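Local atomic coordinates of SYE1 (Shewanella oneidensis, PDB entry 4AWT), a protein that probably catalyses FMN-dependent oxidation-reduction at CH-CH groups with NAD or NADP as acceptor, as in the old yellow enzyme family. Residues D162-A167 and V222-A227; G177-A182 and Y266-E271; E216-L221 and N260-V265. The protein carries 1 engineered substitution. All coordinates share one frame; numbering follows the deposited sequence. Where two conformers were deposited one is given.

Interaction 1 of 3, residues D162-A167 and V222-A227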
loop_
_atom_site.group_PDB
_atom_site.type_symbol
_atom_site.label_atom_id
_atom_site.label_comp_id
_atom_site.label_asym_id
_atom_site.label_seq_id
_atom_site.Cartn_x
_atom_site.Cartn_y
_atom_site.Cartn_z
ATOM N N ASP A 162 8.201 -14.881 4.825
ATOM C CA ASP A 162 7.119 -14.191 5.518
ATOM C C ASP A 162 6.132 -13.575 4.514
ATOM O O ASP A 162 4.924 -13.623 4.712
ATOM C CB ASP A 162 7.661 -13.143 6.452
ATOM C CG ASP A 162 8.455 -13.666 7.638
ATOM O OD1 ASP A 162 8.357 -14.874 7.947
ATOM O OD2 ASP A 162 9.128 -12.834 8.278
ATOM N N TYR A 163 6.654 -12.981 3.438
ATOM C CA TYR A 163 5.759 -12.477 2.400
ATOM C C TYR A 163 4.945 -13.576 1.772
ATOM O O TYR A 163 3.745 -13.442 1.544
ATOM C CB TYR A 163 6.544 -11.742 1.328
ATOM C CG TYR A 163 6.839 -10.293 1.556
ATOM C CD1 TYR A 163 5.812 -9.352 1.599
ATOM C CD2 TYR A 163 8.147 -9.813 1.699
ATOM C CE1 TYR A 163 6.080 -8.012 1.800
ATOM C CE2 TYR A 163 8.422 -8.483 1.857
ATOM C CZ TYR A 163 7.375 -7.563 1.918
ATOM O OH TYR A 163 7.708 -6.238 2.050
ATOM N N ARG A 164 5.612 -14.691 1.445
ATOM C CA ARG A 164 4.945 -15.801 0.794
ATOM C C ARG A 164 3.798 -16.308 1.655
ATOM O O ARG A 164 2.676 -16.526 1.193
ATOM C CB ARG A 164 5.992 -16.896 0.494
ATOM C CG ARG A 164 5.533 -17.862 -0.582
ATOM C CD ARG A 164 6.520 -19.029 -0.694
ATOM N NE ARG A 164 6.222 -19.890 -1.804
ATOM C CZ ARG A 164 5.189 -20.709 -1.843
ATOM N NH1 ARG A 164 4.366 -20.854 -0.806
ATOM N NH2 ARG A 164 4.971 -21.439 -2.933
ATOM N N GLN A 165 4.102 -16.518 2.936
ATOM C CA GLN A 165 3.078 -17.017 3.831
ATOM C C GLN A 165 1.964 -15.997 4.033
ATOM O O GLN A 165 0.797 -16.373 4.144
ATOM C CB GLN A 165 3.696 -17.435 5.170
ATOM C CG GLN A 165 2.681 -18.093 6.093
ATOM C CD GLN A 165 2.060 -19.332 5.521
ATOM O OE1 GLN A 165 0.781 -19.533 5.541
ATOM N NE2 GLN A 165 2.830 -20.208 4.980
ATOM N N ALA A 166 2.319 -14.717 4.086
ATOM C CA ALA A 166 1.313 -13.682 4.251
ATOM C C ALA A 166 0.340 -13.675 3.083
ATOM O O ALA A 166 -0.844 -13.418 3.258
ATOM C CB ALA A 166 1.941 -12.321 4.400
ATOM N N ALA A 167 0.833 -13.970 1.864
ATOM C CA ALA A 167 -0.052 -14.054 0.715
ATOM C C ALA A 167 -1.044 -15.192 0.875
ATOM O O ALA A 167 -2.241 -15.066 0.590
ATOM C CB ALA A 167 0.756 -14.185 -0.548
ATOM N N VAL A 222 3.887 -14.651 -6.529
ATOM C CA VAL A 222 3.236 -15.263 -7.673
ATOM C C VAL A 222 3.196 -16.754 -7.533
ATOM O O VAL A 222 2.187 -17.405 -7.863
ATOM C CB VAL A 222 3.970 -14.810 -8.950
ATOM C CG1 VAL A 222 3.546 -15.654 -10.137
ATOM C CG2 VAL A 222 3.756 -13.330 -9.210
ATOM N N ASP A 223 4.315 -17.351 -7.091
ATOM C CA ASP A 223 4.290 -18.823 -6.909
ATOM C C ASP A 223 3.249 -19.243 -5.908
ATOM O O ASP A 223 2.621 -20.281 -6.072
ATOM C CB ASP A 223 5.684 -19.256 -6.451
ATOM C CG ASP A 223 5.941 -20.711 -6.470
ATOM O OD1 ASP A 223 5.799 -21.277 -7.581
ATOM O OD2 ASP A 223 6.335 -21.302 -5.436
ATOM N N ALA A 224 3.040 -18.455 -4.872
ATOM C CA ALA A 224 2.091 -18.835 -3.836
ATOM C C ALA A 224 0.653 -18.730 -4.297
ATOM O O ALA A 224 -0.137 -19.619 -4.007
ATOM C CB ALA A 224 2.330 -17.955 -2.610
ATOM N N ILE A 225 0.261 -17.609 -4.935
ATOM C CA ILE A 225 -1.154 -17.337 -5.152
ATOM C C ILE A 225 -1.533 -17.030 -6.560
ATOM O O ILE A 225 -2.717 -16.875 -6.846
ATOM C CB ILE A 225 -1.722 -16.256 -4.188
ATOM C CG1 ILE A 225 -1.200 -14.849 -4.526
ATOM C CG2 ILE A 225 -1.439 -16.654 -2.759
ATOM C CD1 ILE A 225 -1.932 -13.786 -3.744
ATOM N N GLY A 226 -0.581 -16.939 -7.486
ATOM C CA GLY A 226 -0.881 -16.675 -8.874
ATOM C C GLY A 226 -0.729 -15.202 -9.237
ATOM O O GLY A 226 -1.126 -14.320 -8.469
ATOM N N ALA A 227 -0.182 -14.942 -10.421
ATOM C CA ALA A 227 0.081 -13.560 -10.838
ATOM C C ALA A 227 -1.186 -12.748 -10.942
ATOM O O ALA A 227 -1.149 -11.529 -10.715
ATOM C CB ALA A 227 0.808 -13.605 -12.181
HETATM O O HOH W 1 8.559 -19.638 -3.511
#
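Arg164 and Asp223 form a salt bridge at the outer edge of this helix-helix contact. NH2 of Arg164 donates to OD2 of Asp223 at 2.9 Å, with a nearly straight N-H...O angle of 165°. The acceptor lies in the guanidinium plane. From the other side the bond is less regular: NH2 comes in from above the carboxylate plane, 42° out of it. A water accepts from Arg164 NE at 2.9 Å. It also makes a weak, long bond to Asp223 OD2 at 3.4 Å. Arg164 was modelled in two conformers and touches a crystal neighbour, so the pairing is described for one conformer and may not be constant.

Ala224 meets the same arginine through apolar atoms. Its CB lies 3.8 Å from Arg164 CG and also sits over one guanidinium face, toward the rim. CG of Arg164 stands opposite the backbone N (chi1 -160°) and the chain runs extended to NE, which carries the head past Ala224 to Asp223. Deeper in, CB of Ala167 packs on CG2 of Ile225 at 4.0 Å. CG2 of Ile225 also lies 3.8 Å from Ala167 O.

The small alanines let the helices come close: the CA atoms of Arg164 and Ala224 are 6.2 Å apart. These are helices 153-172 and 212-225, which lie side by side on the outside of the TIM barrel. Ile225 also packs on Leu168, Met171 and Ile178, the last on strand 177-181. Helix 212-225 ends at Ile225, and Gly226, the next residue, has positive phi.

The contact is graded from polar to apolar. Its ion pair is at the water-bearing rim, where solvent probably weakens the charge attraction, and its methyl packing faces the barrel.

Interaction 2 of 3, residues G177-A182 and Y266-E271. With FMN (flavin mononucleotide), chain B.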
loop_
_atom_site.group_PDB
_atom_site.type_symbol
_atom_site.label_atom_id
_atom_site.label_comp_id
_atom_site.label_asym_id
_atom_site.label_seq_id
_atom_site.Cartn_x
_atom_site.Cartn_y
_atom_site.Cartn_z
ATOM N N GLY A 177 -6.892 -10.821 -3.592
ATOM C CA GLY A 177 -5.509 -10.684 -4.026
ATOM C C GLY A 177 -4.724 -9.956 -2.978
ATOM O O GLY A 177 -5.244 -9.613 -1.898
ATOM N N ILE A 178 -3.447 -9.713 -3.291
ATOM C CA ILE A 178 -2.579 -8.938 -2.441
ATOM C C ILE A 178 -1.928 -7.826 -3.256
ATOM O O ILE A 178 -1.723 -7.973 -4.454
ATOM C CB ILE A 178 -1.518 -9.797 -1.718
ATOM C CG1 ILE A 178 -0.472 -10.402 -2.648
ATOM C CG2 ILE A 178 -2.223 -10.855 -0.897
ATOM C CD1 ILE A 178 0.730 -9.549 -2.976
ATOM N N GLU A 179 -1.570 -6.760 -2.559
ATOM C CA GLU A 179 -0.739 -5.701 -3.095
ATOM C C GLU A 179 0.545 -5.704 -2.312
ATOM O O GLU A 179 0.560 -5.565 -1.077
ATOM C CB GLU A 179 -1.403 -4.330 -2.965
ATOM C CG GLU A 179 -0.566 -3.230 -3.599
ATOM C CD GLU A 179 -1.187 -1.853 -3.461
ATOM O OE1 GLU A 179 -2.101 -1.554 -4.300
ATOM O OE2 GLU A 179 -0.793 -1.096 -2.562
ATOM N N LEU A 180 1.683 -5.836 -3.006
ATOM C CA LEU A 180 2.975 -5.709 -2.343
ATOM C C LEU A 180 3.305 -4.244 -2.167
ATOM O O LEU A 180 3.447 -3.509 -3.141
ATOM C CB LEU A 180 4.036 -6.371 -3.198
ATOM C CG LEU A 180 5.466 -6.262 -2.677
ATOM C CD1 LEU A 180 5.584 -6.919 -1.297
ATOM C CD2 LEU A 180 6.437 -6.866 -3.676
ATOM N N HIS A 181 3.473 -3.804 -0.922
ATOM C CA HIS A 181 3.882 -2.416 -0.675
ATOM C C HIS A 181 5.391 -2.329 -0.934
ATOM O O HIS A 181 6.188 -2.692 -0.067
ATOM C CB HIS A 181 3.556 -1.970 0.732
ATOM C CG HIS A 181 3.601 -0.487 0.909
ATOM N ND1 HIS A 181 4.163 0.336 -0.001
ATOM C CD2 HIS A 181 3.049 0.247 1.914
ATOM C CE1 HIS A 181 3.976 1.560 0.453
ATOM N NE2 HIS A 181 3.304 1.554 1.586
ATOM N N ALA A 182 5.785 -1.871 -2.104
ATOM C CA ALA A 182 7.159 -1.640 -2.464
ATOM C C ALA A 182 7.434 -0.160 -2.667
ATOM O O ALA A 182 8.390 0.216 -3.353
ATOM C CB ALA A 182 7.551 -2.473 -3.692
ATOM N N TYR A 266 -1.748 -5.883 -11.509
ATOM C CA TYR A 266 -1.749 -4.415 -11.566
ATOM C C TYR A 266 -0.456 -3.887 -11.025
ATOM O O TYR A 266 0.207 -4.503 -10.160
ATOM C CB TYR A 266 -2.952 -3.819 -10.863
ATOM C CG TYR A 266 -3.037 -3.810 -9.358
ATOM C CD1 TYR A 266 -2.222 -2.999 -8.575
ATOM C CD2 TYR A 266 -4.000 -4.537 -8.700
ATOM C CE1 TYR A 266 -2.329 -2.944 -7.214
ATOM C CE2 TYR A 266 -4.196 -4.441 -7.342
ATOM C CZ TYR A 266 -3.371 -3.647 -6.580
ATOM O OH TYR A 266 -3.593 -3.531 -5.248
ATOM N N LEU A 267 -0.152 -2.673 -11.450
ATOM C CA LEU A 267 0.939 -1.843 -10.930
ATOM C C LEU A 267 0.281 -0.561 -10.446
ATOM O O LEU A 267 -0.460 0.078 -11.191
ATOM C CB LEU A 267 1.974 -1.552 -12.016
ATOM C CG LEU A 267 3.099 -0.631 -11.627
ATOM C CD1 LEU A 267 3.881 -1.130 -10.453
ATOM C CD2 LEU A 267 4.025 -0.404 -12.826
ATOM N N HIS A 268 0.567 -0.198 -9.203
ATOM C CA HIS A 268 -0.029 0.948 -8.527
ATOM C C HIS A 268 1.076 1.952 -8.214
ATOM O O HIS A 268 2.029 1.619 -7.520
ATOM C CB HIS A 268 -0.728 0.425 -7.282
ATOM C CG HIS A 268 -1.507 1.417 -6.475
ATOM N ND1 HIS A 268 -2.226 1.010 -5.377
ATOM C CD2 HIS A 268 -1.748 2.747 -6.584
ATOM C CE1 HIS A 268 -2.858 2.074 -4.908
ATOM N NE2 HIS A 268 -2.603 3.167 -5.585
ATOM N N ILE A 269 0.946 3.144 -8.773
ATOM C CA ILE A 269 1.912 4.210 -8.592
ATOM C C ILE A 269 1.379 5.187 -7.542
ATOM O O ILE A 269 0.300 5.791 -7.736
ATOM C CB ILE A 269 2.214 4.930 -9.903
ATOM C CG1 ILE A 269 2.689 3.966 -10.980
ATOM C CG2 ILE A 269 3.180 6.077 -9.670
ATOM C CD1 ILE A 269 3.955 3.211 -10.667
ATOM N N ALA A 270 2.128 5.342 -6.456
ATOM C CA ALA A 270 1.823 6.318 -5.423
ATOM C C ALA A 270 2.510 7.624 -5.828
ATOM O O ALA A 270 3.723 7.807 -5.670
ATOM C CB ALA A 270 2.319 5.841 -4.083
ATOM N N GLU A 271 1.743 8.492 -6.476
ATOM C CA GLU A 271 2.235 9.691 -7.111
ATOM C C GLU A 271 2.467 10.856 -6.174
ATOM O O GLU A 271 3.242 11.773 -6.486
ATOM C CB GLU A 271 1.229 10.053 -8.248
ATOM C CG GLU A 271 1.589 11.190 -9.132
ATOM C CD GLU A 271 0.655 11.339 -10.304
ATOM O OE1 GLU A 271 -0.245 10.464 -10.465
ATOM O OE2 GLU A 271 0.813 12.314 -11.051
HETATM N N1 FMN B . -0.218 4.173 1.437
HETATM C C2 FMN B . 0.086 2.881 1.468
HETATM O O2 FMN B . 0.610 2.296 0.483
HETATM N N3 FMN B . -0.172 2.131 2.606
HETATM C C4 FMN B . -0.747 2.666 3.747
HETATM O O4 FMN B . -1.044 1.892 4.695
HETATM C C4A FMN B . -0.957 4.044 3.737
HETATM N N5 FMN B . -1.444 4.690 4.873
HETATM C C5A FMN B . -2.038 5.968 4.690
HETATM C C6 FMN B . -2.765 6.534 5.706
HETATM C C7 FMN B . -3.398 7.792 5.561
HETATM C C7M FMN B . -4.283 8.288 6.679
HETATM C C8 FMN B . -3.226 8.467 4.390
HETATM C C8M FMN B . -3.894 9.803 4.137
HETATM C C9 FMN B . -2.469 7.902 3.343
HETATM C C9A FMN B . -1.876 6.645 3.475
HETATM N N10 FMN B . -1.170 6.048 2.410
HETATM C C10 FMN B . -0.771 4.730 2.521
HETATM C "C1'" FMN B . -1.070 6.755 1.129
HETATM C "C2'" FMN B . -2.371 6.720 0.307
HETATM O "O2'" FMN B . -2.624 5.413 -0.178
HETATM C "C3'" FMN B . -2.315 7.624 -0.909
HETATM O "O3'" FMN B . -1.364 7.175 -1.863
HETATM C "C4'" FMN B . -2.049 9.109 -0.602
HETATM O "O4'" FMN B . -2.828 9.569 0.491
HETATM C "C5'" FMN B . -2.202 9.991 -1.826
HETATM O "O5'" FMN B . -3.547 9.960 -2.332
HETATM P P FMN B . -4.567 11.156 -1.958
HETATM O O1P FMN B . -4.836 11.041 -0.478
HETATM O O2P FMN B . -3.887 12.458 -2.315
HETATM O O3P FMN B . -5.776 10.845 -2.804
#
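Strands 177-181 and 266-270 are parallel but not adjacent: strand 230-234 lies between them, and even the nearest CA atoms, of Glu179 and His268, are 8.6 Å apart. The gap is bridged by side chains in the barrel interior. His268 ND1 donates a hydrogen bond to Glu179 OE1 at 2.8 Å, angle 172°. OE1 lies in the imidazole plane, while ND1 comes to it from the syn side, tilted out of the carboxylate plane. Tyr266 OH donates to the same Glu179 OE1 at 2.7 Å, on the anti side. The donors approach from opposite faces of the carboxylate, and both rings stand steeply edge-on to it. With chi1 at -177°, CG of Glu179 is trans to N and the extended chain brings OE1 to both rings. The other oxygen, OE2, is bonded to Gln100, an FMN-binding residue, so both oxygens of this buried carboxylate are held. Replacing Glu179 with an alanine would probably leave His268 ND1 and Tyr266 OH without their shared acceptor and the two rings less firmly oriented.

Two residues along the strand from Glu179, His181 belongs to the FMN pocket: flavin O2 lies over one face of its ring, 3.0 Å from NE2. Trp102 stacks on this ring. Strand 177-181 has strand 96-102 on its other flank, strand 295-299 adjoins strand 266-270, and helix 212-225 covers Ile178 and Leu180 from outside.

Interaction 3 of 3, residues E216-L221 and N260-V265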
loop_
_atom_site.group_PDB
_atom_site.type_symbol
_atom_site.label_atom_id
_atom_site.label_comp_id
_atom_site.label_asym_id
_atom_site.label_seq_id
_atom_site.Cartn_x
_atom_site.Cartn_y
_atom_site.Cartn_z
ATOM N N GLU A 216 12.652 -11.205 -6.329
ATOM C CA GLU A 216 12.532 -12.430 -5.598
ATOM C C GLU A 216 11.283 -12.493 -4.743
ATOM O O GLU A 216 10.637 -13.551 -4.611
ATOM C CB GLU A 216 13.790 -12.647 -4.749
ATOM C CG GLU A 216 15.012 -12.909 -5.623
ATOM C CD GLU A 216 16.314 -13.066 -4.876
ATOM O OE1 GLU A 216 16.309 -12.889 -3.643
ATOM O OE2 GLU A 216 17.351 -13.320 -5.502
ATOM N N VAL A 217 10.903 -11.361 -4.127
ATOM C CA VAL A 217 9.659 -11.307 -3.374
ATOM C C VAL A 217 8.473 -11.541 -4.301
ATOM O O VAL A 217 7.590 -12.337 -4.001
ATOM C CB VAL A 217 9.544 -9.991 -2.590
ATOM C CG1 VAL A 217 8.142 -9.867 -1.979
ATOM C CG2 VAL A 217 10.587 -9.872 -1.507
ATOM N N VAL A 218 8.438 -10.828 -5.447
ATOM C CA VAL A 218 7.334 -11.006 -6.391
ATOM C C VAL A 218 7.276 -12.434 -6.880
ATOM O O VAL A 218 6.199 -13.010 -6.996
ATOM C CB VAL A 218 7.403 -9.975 -7.503
ATOM C CG1 VAL A 218 6.407 -10.278 -8.607
ATOM C CG2 VAL A 218 7.173 -8.581 -6.931
ATOM N N ALA A 219 8.434 -13.032 -7.183
ATOM C CA ALA A 219 8.402 -14.418 -7.648
ATOM C C ALA A 219 7.750 -15.320 -6.632
ATOM O O ALA A 219 6.967 -16.199 -7.000
ATOM C CB ALA A 219 9.835 -14.909 -7.922
ATOM N N ALA A 220 8.059 -15.129 -5.350
ATOM C CA ALA A 220 7.481 -15.952 -4.318
ATOM C C ALA A 220 5.978 -15.724 -4.171
ATOM O O ALA A 220 5.208 -16.660 -3.987
ATOM C CB ALA A 220 8.174 -15.696 -2.999
ATOM N N LEU A 221 5.549 -14.454 -4.260
ATOM C CA LEU A 221 4.117 -14.146 -4.173
ATOM C C LEU A 221 3.352 -14.778 -5.293
ATOM O O LEU A 221 2.273 -15.365 -5.091
ATOM C CB LEU A 221 3.946 -12.624 -4.161
ATOM C CG LEU A 221 4.502 -11.907 -2.954
ATOM C CD1 LEU A 221 4.556 -10.408 -3.213
ATOM C CD2 LEU A 221 3.679 -12.183 -1.707
ATOM N N ASN A 260 6.247 -6.471 -15.316
ATOM C CA ASN A 260 5.536 -6.929 -16.492
ATOM C C ASN A 260 5.903 -8.387 -16.804
ATOM O O ASN A 260 5.044 -9.179 -17.188
ATOM C CB ASN A 260 5.854 -6.028 -17.653
ATOM C CG ASN A 260 4.916 -6.260 -18.802
ATOM O OD1 ASN A 260 3.708 -5.966 -18.655
ATOM N ND2 ASN A 260 5.377 -6.790 -19.903
ATOM N N LYS A 261 7.183 -8.722 -16.683
ATOM C CA LYS A 261 7.677 -10.088 -16.943
ATOM C C LYS A 261 6.987 -11.104 -16.034
ATOM O O LYS A 261 6.695 -12.228 -16.413
ATOM C CB LYS A 261 9.167 -10.212 -16.717
ATOM C CG LYS A 261 10.086 -9.654 -17.761
ATOM C CD LYS A 261 11.536 -10.076 -17.747
ATOM C CE LYS A 261 12.086 -10.075 -19.174
ATOM N NZ LYS A 261 13.550 -10.424 -19.236
ATOM N N HIS A 262 6.762 -10.706 -14.783
ATOM C CA HIS A 262 6.037 -11.534 -13.827
ATOM C C HIS A 262 4.547 -11.571 -14.062
ATOM O O HIS A 262 3.854 -12.364 -13.404
ATOM C CB HIS A 262 6.295 -11.056 -12.401
ATOM C CG HIS A 262 7.647 -11.382 -11.871
ATOM N ND1 HIS A 262 7.985 -12.654 -11.463
ATOM C CD2 HIS A 262 8.704 -10.618 -11.666
ATOM C CE1 HIS A 262 9.206 -12.623 -11.037
ATOM N NE2 HIS A 262 9.695 -11.402 -11.122
ATOM N N ARG A 263 4.026 -10.725 -14.949
ATOM C CA ARG A 263 2.622 -10.722 -15.301
ATOM C C ARG A 263 1.750 -10.365 -14.090
ATOM O O ARG A 263 0.595 -10.811 -13.981
ATOM C CB ARG A 263 2.147 -12.001 -15.997
ATOM C CG ARG A 263 2.897 -12.225 -17.317
ATOM C CD ARG A 263 2.523 -11.189 -18.363
ATOM N NE ARG A 263 2.992 -11.520 -19.712
ATOM C CZ ARG A 263 4.083 -11.146 -20.330
ATOM N NH1 ARG A 263 4.972 -10.369 -19.755
ATOM N NH2 ARG A 263 4.378 -11.528 -21.576
ATOM N N ILE A 264 2.241 -9.522 -13.210
ATOM C CA ILE A 264 1.437 -9.094 -12.082
ATOM C C ILE A 264 0.152 -8.418 -12.628
ATOM O O ILE A 264 0.156 -7.807 -13.691
ATOM C CB ILE A 264 2.172 -8.178 -11.118
ATOM C CG1 ILE A 264 2.555 -6.835 -11.695
ATOM C CG2 ILE A 264 3.401 -8.913 -10.514
ATOM C CD1 ILE A 264 3.047 -5.828 -10.692
ATOM N N VAL A 265 -0.925 -8.532 -11.874
ATOM C CA VAL A 265 -2.228 -8.114 -12.367
ATOM C C VAL A 265 -2.388 -6.604 -12.407
ATOM O O VAL A 265 -3.115 -6.081 -13.272
ATOM C CB VAL A 265 -3.357 -8.802 -11.572
ATOM C CG1 VAL A 265 -3.607 -8.181 -10.209
ATOM C CG2 VAL A 265 -4.624 -8.851 -12.368
#
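This is apolar and CH-pi packing in the outer layer of the TIM barrel, between helix 212-225 and the turn that closes helix 248-261. The two helices are successive in the barrel, with strand 230-234 between them in the chain. The turn leads directly into strand 266-270. It is a Schellman motif: Arg263 takes positive phi, and two bonds run back into the last helical turn.

Val218 is the central residue on the helix side. Its CG1 sits over one face of the His262 ring, 3.9 Å from the centroid and 20° off the normal. CG of His262 is the nearest ring atom, 3.7 Å from CG1 of Val218, so the methyl lies toward the rim. The CG1 branch, trans to N at chi1 171°, faces the 260-265 turn. CG2 goes to Leu180 of strand 177-181. His262 is also approached obliquely by Ala219, whose CB is 3.9 Å from CE1 of His262. The polar side of the ring has its partner outside the two segments: NE2 is hydrogen-bonded to Asp215, one turn back from Ala219. That bond and the methyl over the face probably limit its rotation.

Ile264 carries the packing inward. It also touches Val230 and Val232 of strand 230-234, and Leu259 of its own helix. Val218 meets Val232 and Leu259 as well, so these residues form a small hydrophobic cluster between helix, turn and strand. Where the two segments meet in it, CG2 of Ile264 lies 3.8 Å from CG1 of Val218, the same methyl that covers His262.

How the interactions relate
Helix 212-225 joins interactions 1 and 3, whose centres are 9 Å apart. It meets helix 153-172 in the first and the 260-265 turn in the third. Just past helix 212-225, Ala227 CB lies 3.3 Å from Arg263 O. Interaction 2 lies inside the barrel, 14 Å from interaction 1 and 12 Å from interaction 3, centre to centre. Strand 177-181 connects the layers: Leu180 CD2 is 3.8 Å from Val218 CG2, and Ile178 CG1 is 3.8 Å from Ile225 CD1. Interaction 2 alone reaches FMN, through His181. The outer contacts are more remote from FMN-binding residues: side chains of Ala167 and Gln100 are about 11 Å apart, those of Ile264 and Arg233 about 9 Å.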